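Long-range contacts in beta sliding clamp (Bartonella birtlesii LL-WM9, PDB 6PTR), which probably tethers DNA polymerases and other proteins to DNA and gives them processivity, forming a ring-shaped head-to-tail homodimer around the duplex: residues P36-D44 against C120-E128; L89-L97 against A106-T114. All coordinates share one frame; numbering follows the deposited sequence.

Contact 1 (P36-D44 against C120-E128); sequences PILSNVLID and CLPKIDFPE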
loop_
_atom_site.group_PDB
_atom_site.type_symbol
_atom_site.label_atom_id
_atom_site.label_comp_id
_atom_site.label_asym_id
_atom_site.label_seq_id
_atom_site.Cartn_x
_atom_site.Cartn_y
_atom_site.Cartn_z
ATOM N N PRO C 36 -7.365 -24.522 12.596
ATOM C CA PRO C 36 -6.992 -23.571 13.662
ATOM C C PRO C 36 -5.556 -23.669 14.145
ATOM O O PRO C 36 -4.917 -22.623 14.320
ATOM C CB PRO C 36 -7.987 -23.905 14.784
ATOM C CG PRO C 36 -9.181 -24.426 14.064
ATOM C CD PRO C 36 -8.650 -25.188 12.877
ATOM N N ILE C 37 -5.022 -24.878 14.375
ATOM C CA ILE C 37 -3.653 -24.981 14.888
ATOM C C ILE C 37 -2.648 -24.369 13.908
ATOM O O ILE C 37 -1.599 -23.850 14.322
ATOM C CB ILE C 37 -3.299 -26.456 15.209
ATOM C CG1 ILE C 37 -2.005 -26.531 16.022
ATOM C CG2 ILE C 37 -3.170 -27.289 13.948
ATOM C CD1 ILE C 37 -2.095 -25.824 17.354
ATOM N N LEU C 38 -2.933 -24.420 12.606
ATOM C CA LEU C 38 -1.960 -23.925 11.633
ATOM C C LEU C 38 -1.888 -22.407 11.580
ATOM O O LEU C 38 -0.987 -21.872 10.921
ATOM C CB LEU C 38 -2.267 -24.474 10.234
ATOM C CG LEU C 38 -2.098 -25.984 10.095
ATOM C CD1 LEU C 38 -2.507 -26.420 8.701
ATOM C CD2 LEU C 38 -0.655 -26.425 10.431
ATOM N N SER C 39 -2.803 -21.706 12.240
ATOM C CA SER C 39 -2.703 -20.261 12.380
ATOM C C SER C 39 -1.832 -19.846 13.559
ATOM O O SER C 39 -1.600 -18.652 13.754
ATOM C CB SER C 39 -4.101 -19.650 12.510
ATOM O OG SER C 39 -4.803 -19.811 11.293
ATOM N N ASN C 40 -1.310 -20.794 14.310
ATOM C CA ASN C 40 -0.597 -20.493 15.540
ATOM C C ASN C 40 0.906 -20.644 15.369
ATOM O O ASN C 40 1.384 -21.396 14.514
ATOM C CB ASN C 40 -1.087 -21.403 16.664
ATOM C CG ASN C 40 -2.442 -20.973 17.189
ATOM O OD1 ASN C 40 -3.164 -20.203 16.539
ATOM N ND2 ASN C 40 -2.796 -21.459 18.367
ATOM N N VAL C 41 1.659 -19.906 16.198
ATOM C CA VAL C 41 3.093 -20.134 16.349
ATOM C C VAL C 41 3.307 -20.936 17.623
ATOM O O VAL C 41 2.679 -20.671 18.659
ATOM C CB VAL C 41 3.888 -18.814 16.386
ATOM C CG1 VAL C 41 3.344 -17.884 17.456
ATOM C CG2 VAL C 41 5.375 -19.102 16.674
ATOM N N LEU C 42 4.160 -21.953 17.539
ATOM C CA LEU C 42 4.549 -22.720 18.714
ATOM C C LEU C 42 5.671 -21.990 19.428
ATOM O O LEU C 42 6.658 -21.599 18.803
ATOM C CB LEU C 42 5.016 -24.123 18.325
ATOM C CG LEU C 42 5.706 -24.935 19.442
ATOM C CD1 LEU C 42 4.728 -25.216 20.597
ATOM C CD2 LEU C 42 6.265 -26.210 18.885
ATOM N N ILE C 43 5.516 -21.807 20.738
ATOM C CA ILE C 43 6.547 -21.217 21.588
ATOM C C ILE C 43 7.009 -22.316 22.512
ATOM O O ILE C 43 6.191 -22.875 23.247
ATOM C CB ILE C 43 6.016 -20.032 22.410
ATOM C CG1 ILE C 43 5.377 -18.979 21.512
ATOM C CG2 ILE C 43 7.168 -19.412 23.253
ATOM C CD1 ILE C 43 4.819 -17.808 22.299
ATOM N N ASP C 44 8.306 -22.643 22.489
ATOM C CA ASP C 44 8.819 -23.765 23.276
ATOM C C ASP C 44 10.027 -23.275 24.051
ATOM O O ASP C 44 11.053 -22.946 23.450
ATOM C CB ASP C 44 9.187 -24.952 22.375
ATOM C CG ASP C 44 9.090 -26.287 23.088
ATOM O OD1 ASP C 44 9.322 -26.337 24.314
ATOM O OD2 ASP C 44 8.797 -27.303 22.423
ATOM N N CYS C 120 -5.378 -20.035 23.413
ATOM C CA CYS C 120 -4.266 -20.750 22.813
ATOM C C CYS C 120 -4.650 -22.205 22.550
ATOM O O CYS C 120 -5.761 -22.651 22.852
ATOM C CB CYS C 120 -3.046 -20.695 23.729
ATOM S SG CYS C 120 -2.282 -19.063 23.756
ATOM N N LEU C 121 -3.696 -22.945 21.996
ATOM C CA LEU C 121 -3.840 -24.369 21.781
ATOM C C LEU C 121 -2.556 -25.048 22.245
ATOM O O LEU C 121 -1.466 -24.482 22.097
ATOM C CB LEU C 121 -4.116 -24.664 20.300
ATOM C CG LEU C 121 -5.468 -24.166 19.780
ATOM C CD1 LEU C 121 -5.558 -24.294 18.272
ATOM C CD2 LEU C 121 -6.608 -24.931 20.446
ATOM N N PRO C 122 -2.645 -26.243 22.822
ATOM C CA PRO C 122 -1.454 -26.864 23.421
ATOM C C PRO C 122 -0.465 -27.341 22.368
ATOM O O PRO C 122 -0.816 -27.640 21.226
ATOM C CB PRO C 122 -2.026 -28.051 24.213
ATOM C CG PRO C 122 -3.296 -28.395 23.502
ATOM C CD PRO C 122 -3.859 -27.050 23.044
ATOM N N LYS C 123 0.800 -27.433 22.791
ATOM C CA LYS C 123 1.862 -27.921 21.912
ATOM C C LYS C 123 1.537 -29.277 21.290
ATOM O O LYS C 123 1.898 -29.535 20.128
ATOM C CB LYS C 123 3.172 -28.018 22.694
ATOM C CG LYS C 123 4.301 -28.642 21.891
ATOM C CD LYS C 123 5.570 -28.861 22.712
ATOM C CE LYS C 123 6.641 -29.574 21.873
ATOM N NZ LYS C 123 7.921 -29.756 22.629
ATOM N N ILE C 124 0.868 -30.162 22.035
ATOM C CA ILE C 124 0.621 -31.506 21.516
ATOM C C ILE C 124 -0.217 -31.484 20.247
ATOM O O ILE C 124 -0.154 -32.429 19.459
ATOM C CB ILE C 124 -0.061 -32.437 22.546
ATOM C CG1 ILE C 124 -1.363 -31.830 23.075
ATOM C CG2 ILE C 124 0.907 -32.851 23.645
ATOM C CD1 ILE C 124 -2.250 -32.851 23.741
ATOM N N ASP C 125 -1.022 -30.438 20.041
ATOM C CA ASP C 125 -1.798 -30.318 18.813
ATOM C C ASP C 125 -0.943 -29.902 17.628
ATOM O O ASP C 125 -1.358 -30.100 16.482
ATOM C CB ASP C 125 -2.917 -29.280 18.968
ATOM C CG ASP C 125 -3.998 -29.696 19.951
ATOM O OD1 ASP C 125 -4.040 -30.880 20.342
ATOM O OD2 ASP C 125 -4.812 -28.815 20.327
ATOM N N PHE C 126 0.222 -29.314 17.877
ATOM C CA PHE C 126 1.009 -28.701 16.814
ATOM C C PHE C 126 1.726 -29.767 15.991
ATOM O O PHE C 126 2.167 -30.785 16.537
ATOM C CB PHE C 126 2.020 -27.724 17.399
ATOM C CG PHE C 126 2.537 -26.733 16.400
ATOM C CD1 PHE C 126 1.778 -25.628 16.083
ATOM C CD2 PHE C 126 3.739 -26.925 15.758
ATOM C CE1 PHE C 126 2.239 -24.700 15.153
ATOM C CE2 PHE C 126 4.193 -25.994 14.817
ATOM C CZ PHE C 126 3.440 -24.899 14.528
ATOM N N PRO C 127 1.828 -29.575 14.675
ATOM C CA PRO C 127 2.548 -30.548 13.842
ATOM C C PRO C 127 4.008 -30.637 14.252
ATOM O O PRO C 127 4.697 -29.626 14.405
ATOM C CB PRO C 127 2.403 -29.981 12.421
ATOM C CG PRO C 127 1.169 -29.138 12.473
ATOM C CD PRO C 127 1.160 -28.540 13.870
ATOM N N GLU C 128 4.476 -31.856 14.436
ATOM C CA GLU C 128 5.892 -32.108 14.627
ATOM C C GLU C 128 6.276 -33.235 13.691
ATOM O O GLU C 128 5.531 -34.209 13.560
ATOM C CB GLU C 128 6.219 -32.470 16.078
ATOM C CG GLU C 128 7.696 -32.745 16.294
ATOM C CD GLU C 128 8.121 -32.674 17.746
ATOM O OE1 GLU C 128 7.247 -32.631 18.637
ATOM O OE2 GLU C 128 9.347 -32.660 17.990
#
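Pro36 meets Leu121 at the margin of the contact, its CB 4.3 Å from Leu121 CD1. Ile37 reaches deeper and touches several residues of 120-128. Its CG1 stands opposite the backbone N (chi1 -168°), which carries CD1 across to Leu121 CB at 3.8 Å. The same branch rests on the carbonyl O of Asp125 and meets the Phe126 ring obliquely, with CG1 3.9 Å from Phe126 CD1. Leu38 starts out away from 120-128, but its CD2 turns back to Pro127 CG at 3.9 Å. Asn40 brings its backbone O to the edge of the aromatic ring, 3.5 Å from Phe126 CE1; its ND2, beside Leu121, is hydrogen-bonded to Thr76 OG1. Val41 turns its back on 120-128 and packs on Ala79 and Leu82 of helix 79-88. Leu42 supplies a CH-pi contact: its CB sits 3.9 Å from the centroid of the Phe126 ring and only 6° off the ring normal. Pro127 CD, from the next residue in the chain, lies over the opposite face, offset toward the rim. Leu42 CD1 also packs on the aliphatic part of Lys123, 3.7 Å from its CG. Beyond it, the extended Lys123 chain runs to Asp44, where NZ forms a salt bridge with OD2 at 2.6 Å through the syn lone pair of that oxygen. Strand 40-46 thus lies between helix and loop, a layering in keeping with the DNA polymerase III beta-subunit family, whose helices line the ring and whose sheets form its outer surface.

Contact 2 (L89-L97 against A106-T114); sequences LPDGSEIVL and AMSIVSGCT
The backbones of Val96 and Val110 are joined by two hydrogen bonds, each donor N lying in the plane of the carbonyl it binds. Val96 N donates to Val110 O over 2.9 Å, nearly straight at 171°. The return bond, from Val110 N to Val96 O, is also 2.9 Å but more bent, at 159°. Val96 O takes a further hydrogen bond from a water that also contacts Ser108 OG. Leu97 and Ile109 form the next, non-hydrogen-bonded pair, and Leu97 CA approaches the O of the neighbouring Ser108 at 3.3 Å in a CA-H...O contact. One face of this hairpin carries Ile95, Leu97 and Ile109: Ile95 CG2 lies alongside Ile109 CG2 at 3.6 Å, and Leu97 CD2 lies 3.7 Å from Ile109 CG1. Met107, bent at its thioether, brings CE to 4.1 Å from Leu97 CD2. Val96 and Val110 sit together on the other face. Near the turn at Gly112, Leu89 CD2 packs on Ser111 CB at 3.8 Å. The strands run antiparallel at 160°, flanked by strands 10-14 and 114-119; helix 15-26 packs on the leucine-isoleucine face through Phe18 and Arg15, while Thr114 hydrogen-bonds Asp319 of the second subunit.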
loop_
_atom_site.group_PDB
_atom_site.type_symbol
_atom_site.label_atom_id
_atom_site.label_comp_id
_atom_site.label_asym_id
_atom_site.label_seq_id
_atom_site.Cartn_x
_atom_site.Cartn_y
_atom_site.Cartn_z
ATOM N N LEU C 89 4.081 -2.997 21.434
ATOM C CA LEU C 89 4.723 -2.830 22.729
ATOM C C LEU C 89 6.056 -2.105 22.562
ATOM O O LEU C 89 6.716 -2.236 21.522
ATOM C CB LEU C 89 4.934 -4.184 23.400
ATOM C CG LEU C 89 3.635 -4.942 23.663
ATOM C CD1 LEU C 89 3.920 -6.374 24.134
ATOM C CD2 LEU C 89 2.787 -4.190 24.689
ATOM N N PRO C 90 6.463 -1.327 23.564
ATOM C CA PRO C 90 7.565 -0.377 23.359
ATOM C C PRO C 90 8.934 -1.040 23.251
ATOM O O PRO C 90 9.279 -1.949 24.008
ATOM C CB PRO C 90 7.481 0.533 24.593
ATOM C CG PRO C 90 6.722 -0.243 25.604
ATOM C CD PRO C 90 5.757 -1.091 24.838
ATOM N N ASP C 91 9.714 -0.564 22.286
ATOM C CA ASP C 91 11.104 -0.964 22.161
ATOM C C ASP C 91 11.833 -0.734 23.479
ATOM O O ASP C 91 11.614 0.272 24.160
ATOM C CB ASP C 91 11.759 -0.162 21.037
ATOM C CG ASP C 91 12.808 -0.947 20.296
ATOM O OD1 ASP C 91 13.674 -1.563 20.956
ATOM O OD2 ASP C 91 12.760 -0.960 19.047
ATOM N N GLY C 92 12.681 -1.685 23.855
ATOM C CA GLY C 92 13.395 -1.593 25.110
ATOM C C GLY C 92 12.608 -2.005 26.332
ATOM O O GLY C 92 13.135 -1.918 27.447
ATOM N N SER C 93 11.370 -2.448 26.170
ATOM C CA SER C 93 10.592 -2.998 27.266
ATOM C C SER C 93 10.818 -4.505 27.361
ATOM O O SER C 93 11.448 -5.119 26.493
ATOM C CB SER C 93 9.112 -2.702 27.062
ATOM O OG SER C 93 8.660 -3.294 25.855
ATOM N N GLU C 94 10.297 -5.101 28.436
ATOM C CA GLU C 94 10.296 -6.546 28.619
ATOM C C GLU C 94 8.869 -7.069 28.568
ATOM O O GLU C 94 7.911 -6.352 28.855
ATOM C CB GLU C 94 10.935 -6.952 29.953
ATOM C CG GLU C 94 12.434 -6.770 29.986
ATOM C CD GLU C 94 13.055 -7.280 31.270
ATOM O OE1 GLU C 94 12.418 -7.144 32.343
ATOM O OE2 GLU C 94 14.182 -7.818 31.199
ATOM N N ILE C 95 8.739 -8.336 28.203
ATOM C CA ILE C 95 7.440 -8.986 28.073
ATOM C C ILE C 95 7.492 -10.275 28.867
ATOM O O ILE C 95 8.407 -11.075 28.673
ATOM C CB ILE C 95 7.102 -9.311 26.610
ATOM C CG1 ILE C 95 7.191 -8.066 25.739
ATOM C CG2 ILE C 95 5.715 -9.903 26.522
ATOM C CD1 ILE C 95 7.100 -8.415 24.266
ATOM N N VAL C 96 6.497 -10.494 29.721
ATOM C CA VAL C 96 6.360 -11.755 30.439
ATOM C C VAL C 96 5.270 -12.581 29.769
ATOM O O VAL C 96 4.119 -12.141 29.669
ATOM C CB VAL C 96 6.039 -11.527 31.922
ATOM C CG1 VAL C 96 5.874 -12.876 32.629
ATOM C CG2 VAL C 96 7.138 -10.702 32.599
ATOM N N LEU C 97 5.633 -13.772 29.296
ATOM C CA LEU C 97 4.709 -14.700 28.659
ATOM C C LEU C 97 4.518 -15.882 29.601
ATOM O O LEU C 97 5.499 -16.505 30.022
ATOM C CB LEU C 97 5.259 -15.153 27.301
ATOM C CG LEU C 97 5.678 -13.982 26.399
ATOM C CD1 LEU C 97 6.535 -14.440 25.218
ATOM C CD2 LEU C 97 4.471 -13.256 25.904
ATOM N N ALA C 106 -4.510 -21.101 27.724
ATOM C CA ALA C 106 -4.480 -19.653 27.583
ATOM C C ALA C 106 -3.112 -19.137 28.001
ATOM O O ALA C 106 -2.440 -19.725 28.855
ATOM C CB ALA C 106 -5.579 -18.988 28.416
ATOM N N MET C 107 -2.687 -18.048 27.372
ATOM C CA MET C 107 -1.387 -17.464 27.655
ATOM C C MET C 107 -1.567 -16.011 28.059
ATOM O O MET C 107 -2.324 -15.270 27.429
ATOM C CB MET C 107 -0.441 -17.533 26.460
ATOM C CG MET C 107 0.990 -17.106 26.825
ATOM S SD MET C 107 2.128 -17.085 25.423
ATOM C CE MET C 107 1.521 -15.668 24.506
ATOM N N SER C 108 -0.878 -15.625 29.120
ATOM C CA SER C 108 -0.828 -14.241 29.559
ATOM C C SER C 108 0.370 -13.543 28.936
ATOM O O SER C 108 1.463 -14.114 28.833
ATOM C CB SER C 108 -0.750 -14.190 31.090
ATOM O OG SER C 108 -0.376 -12.914 31.560
ATOM N N ILE C 109 0.159 -12.297 28.513
ATOM C CA ILE C 109 1.224 -11.438 28.025
ATOM C C ILE C 109 1.176 -10.180 28.864
ATOM O O ILE C 109 0.154 -9.485 28.867
ATOM C CB ILE C 109 1.058 -11.093 26.544
ATOM C CG1 ILE C 109 0.940 -12.348 25.673
ATOM C CG2 ILE C 109 2.205 -10.219 26.089
ATOM C CD1 ILE C 109 0.480 -12.027 24.289
ATOM N N VAL C 110 2.256 -9.883 29.588
ATOM C CA VAL C 110 2.300 -8.692 30.429
ATOM C C VAL C 110 3.471 -7.822 30.000
ATOM O O VAL C 110 4.612 -8.291 29.917
ATOM C CB VAL C 110 2.407 -9.048 31.924
ATOM C CG1 VAL C 110 2.607 -7.796 32.746
ATOM C CG2 VAL C 110 1.145 -9.780 32.381
ATOM N N SER C 111 3.196 -6.549 29.744
ATOM C CA SER C 111 4.243 -5.585 29.439
ATOM C C SER C 111 3.846 -4.291 30.132
ATOM O O SER C 111 2.890 -3.632 29.709
ATOM C CB SER C 111 4.396 -5.386 27.931
ATOM O OG SER C 111 5.119 -4.197 27.649
ATOM N N GLY C 112 4.545 -3.958 31.211
ATOM C CA GLY C 112 4.170 -2.778 31.976
ATOM C C GLY C 112 2.828 -3.033 32.617
ATOM O O GLY C 112 2.592 -4.090 33.215
ATOM N N CYS C 113 1.917 -2.076 32.458
ATOM C CA CYS C 113 0.543 -2.263 32.894
ATOM C C CYS C 113 -0.323 -2.944 31.848
ATOM O O CYS C 113 -1.498 -3.205 32.119
ATOM C CB CYS C 113 -0.074 -0.919 33.262
ATOM S SG CYS C 113 0.692 -0.242 34.705
ATOM N N THR C 114 0.217 -3.249 30.670
ATOM C CA THR C 114 -0.593 -3.870 29.628
ATOM C C THR C 114 -0.640 -5.378 29.852
ATOM O O THR C 114 0.400 -6.010 30.047
ATOM C CB THR C 114 -0.015 -3.581 28.242
ATOM O OG1 THR C 114 0.321 -2.199 28.128
ATOM C CG2 THR C 114 -1.038 -3.918 27.188
HETATM O O HOH W 1 6.844 -5.774 31.969
HETATM O O HOH W 2 2.419 -13.068 31.858
#

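The centres of the two contacts lie about 21 Å apart, both within the N-terminal domain. The order along the chain is 36-44, 89-97, 106-114, 120-128, so both strands of contact 2 fall between the halves of contact 1. They belong to different sheets: strand 40-46 to the eight-stranded sheet that continues from strand 59-69 through 245-250, 237-242 and 228-233 to 136-141, the hairpin to the four-stranded sheet 10-14, 94-99, 106-111 and 114-119. They nevertheless touch, Cys120 SG packing 3.6 Å from Met107 CB, and Ile43 CD1 reaching Met107 SD. Contact 1 thus ties the loop leading toward strand 136-141 to the larger sheet, while contact 2 extends to the subunit interface that closes the ring.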